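Local coordinates for glycosyl hydrolases family 2, sugar binding domain protein (Bacteroides uniformis str. 3978 T3 ii, PDB 6D1P), which probably hydrolyses O-glycosidic bonds as a glycoside hydrolase family 2 beta-glucuronidase from a human gut bacterium, at residues A[199-211]-A[219-231]. Numbering follows the deposited sequence.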
ATOM      1  N   THR A 199      20.957  13.465 -30.295  1.00 46.87           N
ATOM      2  CA  THR A 199      20.850  14.475 -31.339  1.00 50.84           C
ATOM      3  C   THR A 199      22.177  15.205 -31.459  1.00 54.02           C
ATOM      4  O   THR A 199      22.969  15.230 -30.508  1.00 51.97           O
ATOM      5  CB  THR A 199      19.735  15.498 -31.066  1.00 44.28           C
ATOM      6  OG1 THR A 199      19.920  16.082 -29.772  1.00 47.13           O
ATOM      7  CG2 THR A 199      18.378  14.855 -31.142  1.00 40.60           C
ATOM      8  N   PRO A 200      22.452  15.810 -32.617  1.00 49.86           N
ATOM      9  CA  PRO A 200      23.658  16.632 -32.765  1.00 52.44           C
ATOM     10  C   PRO A 200      23.584  17.904 -31.931  1.00 51.90           C
ATOM     11  O   PRO A 200      22.535  18.295 -31.414  1.00 53.68           O
ATOM     12  CB  PRO A 200      23.681  16.962 -34.263  1.00 47.87           C
ATOM     13  CG  PRO A 200      22.838  15.942 -34.893  1.00 45.50           C
ATOM     14  CD  PRO A 200      21.771  15.614 -33.907  1.00 50.17           C
ATOM     15  N   ALA A 201      24.740  18.566 -31.816  1.00 51.28           N
ATOM     16  CA  ALA A 201      24.793  19.867 -31.154  1.00 51.67           C
ATOM     17  C   ALA A 201      23.772  20.828 -31.742  1.00 53.95           C
ATOM     18  O   ALA A 201      23.186  21.647 -31.023  1.00 52.34           O
ATOM     19  CB  ALA A 201      26.197  20.460 -31.265  1.00 49.51           C
ATOM     20  N   VAL A 202      23.551  20.748 -33.049  1.00 52.65           N
ATOM     21  CA  VAL A 202      22.516  21.511 -33.727  1.00 50.02           C
ATOM     22  C   VAL A 202      21.540  20.506 -34.319  1.00 49.36           C
ATOM     23  O   VAL A 202      21.956  19.518 -34.927  1.00 56.45           O
ATOM     24  CB  VAL A 202      23.111  22.449 -34.794  1.00 53.71           C
ATOM     25  CG1 VAL A 202      22.017  23.043 -35.669  1.00 50.61           C
ATOM     26  CG2 VAL A 202      23.916  23.562 -34.124  1.00 50.18           C
ATOM     27  N   HIS A 203      20.248  20.759 -34.131  1.00 50.46           N
ATOM     28  CA  HIS A 203      19.214  19.741 -34.255  1.00 49.21           C
ATOM     29  C   HIS A 203      17.891  20.439 -34.510  1.00 47.10           C
ATOM     30  O   HIS A 203      17.749  21.638 -34.262  1.00 47.62           O
ATOM     31  CB  HIS A 203      19.117  18.908 -32.975  1.00 50.41           C
ATOM     32  CG  HIS A 203      19.033  19.750 -31.739  1.00 50.57           C
ATOM     33  ND1 HIS A 203      20.130  20.036 -30.954  1.00 51.43           N
ATOM     34  CD2 HIS A 203      17.995  20.430 -31.196  1.00 52.18           C
ATOM     35  CE1 HIS A 203      19.767  20.834 -29.967  1.00 51.87           C
ATOM     36  NE2 HIS A 203      18.476  21.089 -30.090  1.00 51.83           N
ATOM     37  N   PHE A 204      16.915  19.672 -34.978  1.00 50.27           N
ATOM     38  CA  PHE A 204      15.563  20.197 -35.086  1.00 49.13           C
ATOM     39  C   PHE A 204      14.946  20.296 -33.699  1.00 49.50           C
ATOM     40  O   PHE A 204      14.954  19.325 -32.935  1.00 47.81           O
ATOM     41  CB  PHE A 204      14.706  19.308 -35.981  1.00 46.79           C
ATOM     42  CG  PHE A 204      15.345  18.984 -37.290  1.00 50.20           C
ATOM     43  CD1 PHE A 204      15.526  19.966 -38.249  1.00 47.69           C
ATOM     44  CD2 PHE A 204      15.766  17.696 -37.565  1.00 51.37           C
ATOM     45  CE1 PHE A 204      16.122  19.673 -39.460  1.00 52.19           C
ATOM     46  CE2 PHE A 204      16.361  17.390 -38.781  1.00 51.57           C
ATOM     47  CZ  PHE A 204      16.539  18.382 -39.729  1.00 52.96           C
ATOM     48  N   GLU A 205      14.427  21.478 -33.365  1.00 47.66           N
ATOM     49  CA  GLU A 205      13.667  21.626 -32.133  1.00 50.84           C
ATOM     50  C   GLU A 205      12.174  21.449 -32.390  1.00 52.54           C
ATOM     51  O   GLU A 205      11.517  20.636 -31.733  1.00 51.10           O
ATOM     52  CB  GLU A 205      13.967  22.985 -31.487  1.00 47.28           C
ATOM     53  CG  GLU A 205      13.766  23.000 -29.979  1.00 57.37           C
ATOM     54  CD  GLU A 205      14.752  23.914 -29.259  1.00 67.87           C
ATOM     55  OE1 GLU A 205      15.704  23.387 -28.631  1.00 69.69           O
ATOM     56  OE2 GLU A 205      14.582  25.154 -29.324  1.00 67.33           O
ATOM     57  N   GLN A 206      11.634  22.162 -33.376  1.00 49.03           N
ATOM     58  CA  GLN A 206      10.213  22.089 -33.674  1.00 50.53           C
ATOM     59  C   GLN A 206      10.004  22.157 -35.183  1.00 45.94           C
ATOM     60  O   GLN A 206      10.744  22.840 -35.895  1.00 44.31           O
ATOM     61  CB  GLN A 206       9.465  23.224 -32.963  1.00 55.35           C
ATOM     62  CG  GLN A 206       7.964  23.027 -32.829  1.00 56.37           C
ATOM     63  CD  GLN A 206       7.322  24.094 -31.950  1.00 61.63           C
ATOM     64  OE1 GLN A 206       6.531  23.781 -31.054  1.00 55.87           O
ATOM     65  NE2 GLN A 206       7.662  25.365 -32.204  1.00 55.37           N
ATOM     66  N   ILE A 207       8.992  21.430 -35.665  1.00 44.32           N
ATOM     67  CA  ILE A 207       8.639  21.400 -37.086  1.00 45.76           C
ATOM     68  C   ILE A 207       7.126  21.448 -37.227  1.00 42.28           C
ATOM     69  O   ILE A 207       6.436  20.433 -37.066  1.00 45.49           O
ATOM     70  CB  ILE A 207       9.215  20.155 -37.794  1.00 52.28           C
ATOM     71  CG1 ILE A 207      10.742  20.238 -37.845  1.00 51.31           C
ATOM     72  CG2 ILE A 207       8.612  19.972 -39.205  1.00 41.43           C
ATOM     73  CD1 ILE A 207      11.374  19.285 -38.814  1.00 50.22           C
ATOM     74  N   ARG A 208       6.602  22.623 -37.537  1.00 43.06           N
ATOM     75  CA  ARG A 208       5.166  22.843 -37.617  1.00 40.68           C
ATOM     76  C   ARG A 208       4.739  22.830 -39.082  1.00 45.35           C
ATOM     77  O   ARG A 208       5.365  23.485 -39.925  1.00 47.03           O
ATOM     78  CB  ARG A 208       4.807  24.168 -36.936  1.00 44.22           C
ATOM     79  CG  ARG A 208       3.413  24.708 -37.192  1.00 48.92           C
ATOM     80  CD  ARG A 208       3.422  26.227 -36.998  1.00 52.63           C
ATOM     81  NE  ARG A 208       2.091  26.787 -36.792  1.00 51.48           N
ATOM     82  CZ  ARG A 208       1.837  27.767 -35.931  1.00 54.12           C
ATOM     83  NH1 ARG A 208       2.828  28.271 -35.204  1.00 52.85           N
ATOM     84  NH2 ARG A 208       0.597  28.233 -35.782  1.00 49.66           N
ATOM     85  N   ILE A 209       3.689  22.074 -39.388  1.00 42.78           N
ATOM     86  CA  ILE A 209       3.259  21.843 -40.758  1.00 41.46           C
ATOM     87  C   ILE A 209       1.770  22.139 -40.834  1.00 44.35           C
ATOM     88  O   ILE A 209       0.959  21.414 -40.240  1.00 44.49           O
ATOM     89  CB  ILE A 209       3.552  20.413 -41.222  1.00 38.46           C
ATOM     90  CG1 ILE A 209       5.042  20.107 -41.088  1.00 42.28           C
ATOM     91  CG2 ILE A 209       3.121  20.226 -42.664  1.00 40.34           C
ATOM     92  CD1 ILE A 209       5.425  18.750 -41.613  1.00 40.89           C
ATOM     93  N   GLU A 210       1.405  23.196 -41.561  1.00 35.83           N
ATOM     94  CA  GLU A 210       0.012  23.585 -41.736  1.00 37.12           C
ATOM     95  C   GLU A 210      -0.366  23.391 -43.202  1.00 40.38           C
ATOM     96  O   GLU A 210      -0.035  24.212 -44.063  1.00 43.04           O
ATOM     97  CB  GLU A 210      -0.212  25.018 -41.294  1.00 42.83           C
ATOM     98  CG  GLU A 210       0.180  25.296 -39.850  1.00 45.82           C
ATOM     99  CD  GLU A 210      -0.361  26.636 -39.373  1.00 49.06           C
ATOM    100  OE1 GLU A 210      -1.291  27.167 -40.021  1.00 48.55           O
ATOM    101  OE2 GLU A 210       0.141  27.159 -38.363  1.00 53.79           O
ATOM    102  N   ALA A 211      -1.043  22.290 -43.482  1.00 36.49           N
ATOM    103  CA  ALA A 211      -1.618  22.051 -44.787  1.00 36.04           C
ATOM    104  C   ALA A 211      -3.013  22.656 -44.809  1.00 41.49           C
ATOM    105  O   ALA A 211      -3.821  22.395 -43.911  1.00 41.52           O
ATOM    106  CB  ALA A 211      -1.672  20.554 -45.093  1.00 33.18           C
ATOM    107  N   GLN A 219      -6.986  23.558 -54.641  1.00 45.17           N
ATOM    108  CA  GLN A 219      -5.580  23.809 -54.367  1.00 47.69           C
ATOM    109  C   GLN A 219      -5.222  23.418 -52.940  1.00 49.21           C
ATOM    110  O   GLN A 219      -6.075  23.198 -52.078  1.00 43.02           O
ATOM    111  CB  GLN A 219      -5.207  25.273 -54.603  1.00 45.22           C
ATOM    112  CG  GLN A 219      -4.873  25.582 -56.034  1.00 58.02           C
ATOM    113  CD  GLN A 219      -5.509  26.876 -56.448  1.00 60.01           C
ATOM    114  OE1 GLN A 219      -5.941  27.643 -55.589  1.00 67.87           O
ATOM    115  NE2 GLN A 219      -5.598  27.126 -57.753  1.00 55.99           N
ATOM    116  N   GLY A 220      -3.928  23.349 -52.711  1.00 45.53           N
ATOM    117  CA  GLY A 220      -3.413  23.086 -51.391  1.00 42.93           C
ATOM    118  C   GLY A 220      -2.211  23.961 -51.137  1.00 44.57           C
ATOM    119  O   GLY A 220      -1.460  24.314 -52.051  1.00 46.39           O
ATOM    120  N   SER A 221      -2.040  24.312 -49.877  1.00 44.45           N
ATOM    121  CA  SER A 221      -0.893  25.083 -49.445  1.00 45.86           C
ATOM    122  C   SER A 221      -0.254  24.382 -48.253  1.00 46.05           C
ATOM    123  O   SER A 221      -0.955  23.819 -47.410  1.00 44.36           O
ATOM    124  CB  SER A 221      -1.316  26.500 -49.087  1.00 44.64           C
ATOM    125  OG  SER A 221      -0.235  27.382 -49.293  1.00 56.37           O
ATOM    126  N   ILE A 222       1.076  24.400 -48.199  1.00 45.66           N
ATOM    127  CA  ILE A 222       1.838  23.802 -47.110  1.00 41.78           C
ATOM    128  C   ILE A 222       2.746  24.885 -46.562  1.00 43.41           C
ATOM    129  O   ILE A 222       3.781  25.189 -47.158  1.00 48.78           O
ATOM    130  CB  ILE A 222       2.661  22.588 -47.554  1.00 47.10           C
ATOM    131  CG1 ILE A 222       1.803  21.596 -48.337  1.00 43.60           C
ATOM    132  CG2 ILE A 222       3.298  21.906 -46.338  1.00 46.31           C
ATOM    133  CD1 ILE A 222       2.604  20.478 -48.981  1.00 43.08           C
ATOM    134  N   SER A 223       2.390  25.454 -45.421  1.00 44.09           N
ATOM    135  CA  SER A 223       3.302  26.333 -44.709  1.00 42.96           C
ATOM    136  C   SER A 223       4.081  25.498 -43.698  1.00 44.10           C
ATOM    137  O   SER A 223       3.493  24.705 -42.959  1.00 44.12           O
ATOM    138  CB  SER A 223       2.536  27.467 -44.027  1.00 39.53           C
ATOM    139  OG  SER A 223       3.370  28.153 -43.112  1.00 52.88           O
ATOM    140  N   ILE A 224       5.403  25.650 -43.689  1.00 44.63           N
ATOM    141  CA  ILE A 224       6.276  24.844 -42.844  1.00 47.96           C
ATOM    142  C   ILE A 224       7.204  25.768 -42.069  1.00 49.44           C
ATOM    143  O   ILE A 224       7.984  26.515 -42.670  1.00 49.82           O
ATOM    144  CB  ILE A 224       7.086  23.827 -43.659  1.00 44.19           C
ATOM    145  CG1 ILE A 224       6.147  22.815 -44.290  1.00 43.93           C
ATOM    146  CG2 ILE A 224       8.075  23.107 -42.781  1.00 43.47           C
ATOM    147  CD1 ILE A 224       6.866  21.696 -44.975  1.00 52.65           C
ATOM    148  N   ASP A 225       7.135  25.697 -40.740  1.00 47.31           N
ATOM    149  CA  ASP A 225       7.988  26.474 -39.849  1.00 47.19           C
ATOM    150  C   ASP A 225       8.904  25.532 -39.087  1.00 48.14           C
ATOM    151  O   ASP A 225       8.439  24.553 -38.494  1.00 43.90           O
ATOM    152  CB  ASP A 225       7.155  27.301 -38.871  1.00 50.94           C
ATOM    153  CG  ASP A 225       6.145  28.183 -39.575  1.00 54.06           C
ATOM    154  OD1 ASP A 225       6.514  28.799 -40.599  1.00 57.91           O
ATOM    155  OD2 ASP A 225       4.981  28.249 -39.116  1.00 56.48           O
ATOM    156  N   ILE A 226      10.197  25.844 -39.087  1.00 52.00           N
ATOM    157  CA  ILE A 226      11.225  24.967 -38.544  1.00 49.33           C
ATOM    158  C   ILE A 226      12.110  25.762 -37.602  1.00 52.40           C
ATOM    159  O   ILE A 226      12.629  26.819 -37.977  1.00 53.31           O
ATOM    160  CB  ILE A 226      12.075  24.336 -39.661  1.00 53.78           C
ATOM    161  CG1 ILE A 226      11.223  23.372 -40.483  1.00 53.16           C
ATOM    162  CG2 ILE A 226      13.295  23.631 -39.071  1.00 57.23           C
ATOM    163  CD1 ILE A 226      12.024  22.494 -41.382  1.00 47.78           C
ATOM    164  N   ALA A 227      12.313  25.237 -36.395  1.00 48.63           N
ATOM    165  CA  ALA A 227      13.140  25.873 -35.382  1.00 50.37           C
ATOM    166  C   ALA A 227      14.298  24.960 -35.000  1.00 47.81           C
ATOM    167  O   ALA A 227      14.125  23.744 -34.879  1.00 50.47           O
ATOM    168  CB  ALA A 227      12.316  26.210 -34.146  1.00 48.48           C
ATOM    169  N   PHE A 228      15.472  25.553 -34.787  1.00 50.43           N
ATOM    170  CA  PHE A 228      16.697  24.814 -34.509  1.00 54.16           C
ATOM    171  C   PHE A 228      17.223  25.123 -33.112  1.00 53.52           C
ATOM    172  O   PHE A 228      17.221  26.279 -32.675  1.00 54.98           O
ATOM    173  CB  PHE A 228      17.797  25.139 -35.538  1.00 57.06           C
ATOM    174  CG  PHE A 228      17.553  24.553 -36.899  1.00 56.02           C
ATOM    175  CD1 PHE A 228      16.904  25.290 -37.881  1.00 53.77           C
ATOM    176  CD2 PHE A 228      17.975  23.263 -37.199  1.00 53.81           C
ATOM    177  CE1 PHE A 228      16.675  24.752 -39.135  1.00 54.87           C
ATOM    178  CE2 PHE A 228      17.753  22.715 -38.454  1.00 51.52           C
ATOM    179  CZ  PHE A 228      17.103  23.466 -39.426  1.00 55.41           C
ATOM    180  N   GLY A 229      17.687  24.075 -32.421  1.00 54.58           N
ATOM    181  CA  GLY A 229      18.427  24.224 -31.188  1.00 56.45           C
ATOM    182  C   GLY A 229      19.921  24.151 -31.443  1.00 54.86           C
ATOM    183  O   GLY A 229      20.379  23.580 -32.429  1.00 56.39           O
ATOM    184  N   GLY A 230      20.685  24.704 -30.526  1.00 57.03           N
ATOM    185  CA  GLY A 230      22.035  25.072 -30.869  1.00 56.62           C
ATOM    186  C   GLY A 230      21.988  26.431 -31.537  1.00 63.37           C
ATOM    187  O   GLY A 230      20.947  27.104 -31.556  1.00 68.45           O
ATOM    188  N   LEU A 231      23.119  26.817 -32.125  1.00 64.80           N
ATOM    189  CA  LEU A 231      23.351  28.175 -32.647  1.00 64.58           C
ATOM    190  C   LEU A 231      23.487  29.186 -31.505  1.00 67.97           C
ATOM    191  O   LEU A 231      24.596  29.602 -31.150  1.00 74.04           O
ATOM    192  CB  LEU A 231      22.234  28.613 -33.598  1.00 58.45           C
ATOM    193  CG  LEU A 231      21.724  27.538 -34.550  1.00 55.77           C
ATOM    194  CD1 LEU A 231      20.513  28.007 -35.344  1.00 56.78           C
ATOM    195  CD2 LEU A 231      22.853  27.122 -35.450  1.00 55.31           C
TER
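The imidazole of H203 lies with one face on the G229 backbone, whose O sits 3.7 Å above the ring plane, over its centre; at the ring edge, in plane, are P200 O and E205 OE1. With chi1 at 49°, CG stands between the backbone N and carbonyl carbon, and ND1 donates to P200 O (3.0 Å) while the ring overlies G229, where any CB would clash with NE2. Replacing H203 with an alanine would probably remove the ring packed on G229 and leave P200 O without this donor. F204 and F228 pack obliquely, planes 42° apart, with F204 CD1 3.5 Å from F228 CE2; F241 meets the F228 ring edge-to-face. A classic bulge follows: A227 O accepts E205 N at 2.7 Å and, weakly, Q206 N. Beyond it, R208 NE forms a salt bridge with E210 OE2 through a bent hydrogen bond to its anti lone pair. D225 OD2 makes a long salt bridge (4.0 Å from R208 NE), probably through charge alone, lying well out of the guanidinium plane; D225 OD1 is hydrogen-bonded to S265 OG. I207, I209, I222, I224 and I226 share the face away from R208 and D225; F204, I207 and I209 reach strands 284-292 and 295-303. This is a bulged antiparallel hairpin in the immunoglobulin-like beta-sandwich of family 2 glycosidases.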